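Local coordinates for putative bacterial transcription regulation protein (Staphylococcus aureus, PDB 3LUR) that probably regulates transcription in response to an effector bound by its integron-associated-type effector-binding domain, at residues G16-Y21 with L61-L66. Residues are numbered along the deposited sequence; the frame is centred on the assembly and turned at random. Where two conformers were deposited one is given.
Sequences GIKETY and LCIPEL
Lys18 and Glu65 form a salt bridge on the protein surface, from strand 5-21 to the residue just after strand 58-64. These two strands are not direct neighbours in the sheet. Strand 70-77 lies between them and pairs antiparallel with both. The two segments therefore share no backbone hydrogen bonds and meet through side chains alone. In the Lys18 conformer described, one of two deposited, NZ donates to Glu65 OE2 over 3.0 Å, so the salt bridge may not be permanent. NZ arrives on the syn side of that oxygen, 18° out of the carboxylate plane. The lysine starts out extended, with CG anti to the backbone N (chi1 -173°), then bends at chi3 (87°), and its end meets the glutamate coming from the opposite direction. Glu65 points toward strand 5-21 from CB onward, and a bend at chi2 moves its carboxylate across toward Lys18 NZ. Nearer its backbone, the same Lys18 conformer also makes an apolar contact. Its CD lies 3.8 Å from Ile63 CD1, and the two side chains cross at about a right angle. Thr20 OG1 lies 4.2 Å from Glu65 OE2, too far for a direct bond; Ser71 OG of the middle strand bridges the two. The same glutamate oxygen thus has two partners, Lys18 and Ser71, which probably helps to fix the carboxylate. On the other face of strand 5-21, Tyr21 and Glu19 face helix 24-41, where Glu19 forms a salt bridge with Arg37. The arrangement joins next-but-one strands on the surface, over the middle strand, in the antiparallel barrel of an integron-associated effector-binding domain of the SHS2 clan.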
loop_
_atom_site.group_PDB
_atom_site.type_symbol
_atom_site.label_atom_id
_atom_site.label_comp_id
_atom_site.label_asym_id
_atom_site.label_seq_id
_atom_site.Cartn_x
_atom_site.Cartn_y
_atom_site.Cartn_z
ATOM N N GLY A 16 2.546 7.015 -9.274
ATOM C CA GLY A 16 1.267 6.355 -9.408
ATOM C C GLY A 16 0.077 7.273 -9.502
ATOM O O GLY A 16 0.196 8.446 -9.899
ATOM N N ILE A 17 -1.077 6.727 -9.126
ATOM C CA ILE A 17 -2.343 7.427 -9.211
ATOM C C ILE A 17 -3.060 7.306 -7.889
ATOM O O ILE A 17 -3.141 6.218 -7.320
ATOM C CB ILE A 17 -3.247 6.839 -10.333
ATOM C CG1 ILE A 17 -2.554 6.931 -11.693
ATOM C CG2 ILE A 17 -4.547 7.605 -10.409
ATOM C CD1 ILE A 17 -2.335 8.405 -12.155
ATOM N N LYS A 18 -3.633 8.421 -7.443
ATOM C CA LYS A 18 -4.289 8.470 -6.154
ATOM C C LYS A 18 -5.782 8.744 -6.299
ATOM O O LYS A 18 -6.196 9.499 -7.151
ATOM C CB LYS A 18 -3.644 9.564 -5.280
ATOM C CG LYS A 18 -4.152 9.593 -3.846
ATOM C CD LYS A 18 -3.421 10.627 -2.972
ATOM C CE LYS A 18 -4.032 12.011 -3.024
ATOM N NZ LYS A 18 -3.570 12.824 -1.847
ATOM N N GLU A 19 -6.573 8.095 -5.448
ATOM C CA GLU A 19 -8.018 8.364 -5.342
ATOM C C GLU A 19 -8.279 8.661 -3.870
ATOM O O GLU A 19 -7.653 8.069 -3.018
ATOM C CB GLU A 19 -8.865 7.199 -5.826
ATOM C CG GLU A 19 -8.913 7.127 -7.329
ATOM C CD GLU A 19 -9.972 6.165 -7.867
ATOM O OE1 GLU A 19 -10.597 5.404 -7.080
ATOM O OE2 GLU A 19 -10.155 6.163 -9.092
ATOM N N THR A 20 -9.169 9.607 -3.588
ATOM C CA THR A 20 -9.451 9.981 -2.218
ATOM C C THR A 20 -10.891 9.638 -1.932
ATOM O O THR A 20 -11.782 9.924 -2.734
ATOM C CB THR A 20 -9.180 11.475 -1.974
ATOM O OG1 THR A 20 -7.813 11.756 -2.274
ATOM C CG2 THR A 20 -9.478 11.886 -0.499
ATOM N N TYR A 21 -11.098 8.994 -0.793
ATOM C CA TYR A 21 -12.413 8.589 -0.367
ATOM C C TYR A 21 -12.772 9.277 0.942
ATOM O O TYR A 21 -11.890 9.781 1.666
ATOM C CB TYR A 21 -12.421 7.092 -0.200
ATOM C CG TYR A 21 -11.829 6.393 -1.395
ATOM C CD1 TYR A 21 -12.517 6.330 -2.584
ATOM C CD2 TYR A 21 -10.573 5.785 -1.324
ATOM C CE1 TYR A 21 -11.981 5.679 -3.690
ATOM C CE2 TYR A 21 -10.039 5.136 -2.405
ATOM C CZ TYR A 21 -10.752 5.090 -3.588
ATOM O OH TYR A 21 -10.230 4.441 -4.674
ATOM N N LEU A 61 -0.954 2.056 -1.632
ATOM C CA LEU A 61 -0.556 2.950 -0.537
ATOM C C LEU A 61 -1.762 3.644 0.064
ATOM O O LEU A 61 -2.476 4.402 -0.619
ATOM C CB LEU A 61 0.457 4.001 -1.033
ATOM C CG LEU A 61 1.078 4.959 -0.001
ATOM C CD1 LEU A 61 2.171 4.288 0.837
ATOM C CD2 LEU A 61 1.637 6.185 -0.692
ATOM N N CYS A 62 -1.953 3.433 1.367
ATOM C CA CYS A 62 -3.017 4.039 2.105
ATOM C C CYS A 62 -2.513 5.310 2.740
ATOM O O CYS A 62 -1.528 5.286 3.480
ATOM C CB CYS A 62 -3.513 3.056 3.158
ATOM S SG CYS A 62 -4.178 1.535 2.382
ATOM N N ILE A 63 -3.173 6.421 2.406
ATOM C CA ILE A 63 -2.751 7.742 2.806
ATOM C C ILE A 63 -3.854 8.361 3.664
ATOM O O ILE A 63 -4.817 8.925 3.145
ATOM C CB ILE A 63 -2.419 8.642 1.569
ATOM C CG1 ILE A 63 -1.359 7.979 0.690
ATOM C CG2 ILE A 63 -1.916 10.070 2.010
ATOM C CD1 ILE A 63 -1.113 8.651 -0.657
ATOM N N PRO A 64 -3.741 8.208 4.986
ATOM C CA PRO A 64 -4.739 8.917 5.819
ATOM C C PRO A 64 -4.637 10.398 5.542
ATOM O O PRO A 64 -3.518 10.944 5.495
ATOM C CB PRO A 64 -4.310 8.607 7.249
ATOM C CG PRO A 64 -3.436 7.375 7.153
ATOM C CD PRO A 64 -2.773 7.452 5.790
ATOM N N GLU A 65 -5.762 11.038 5.265
ATOM C CA GLU A 65 -5.749 12.462 5.000
ATOM C C GLU A 65 -6.046 13.200 6.307
ATOM O O GLU A 65 -6.687 12.659 7.213
ATOM C CB GLU A 65 -6.751 12.837 3.907
ATOM C CG GLU A 65 -6.479 12.170 2.539
ATOM C CD GLU A 65 -5.153 12.587 1.901
ATOM O OE1 GLU A 65 -4.353 13.302 2.558
ATOM O OE2 GLU A 65 -4.907 12.194 0.744
ATOM N N LEU A 66 -5.557 14.426 6.401
ATOM C CA LEU A 66 -5.705 15.214 7.639
ATOM C C LEU A 66 -7.166 15.392 8.076
ATOM O O LEU A 66 -7.465 15.277 9.280
ATOM C CB LEU A 66 -4.979 16.576 7.528
ATOM C CG LEU A 66 -3.449 16.593 7.792
ATOM C CD1 LEU A 66 -3.078 15.969 9.199
ATOM C CD2 LEU A 66 -2.659 15.913 6.684
#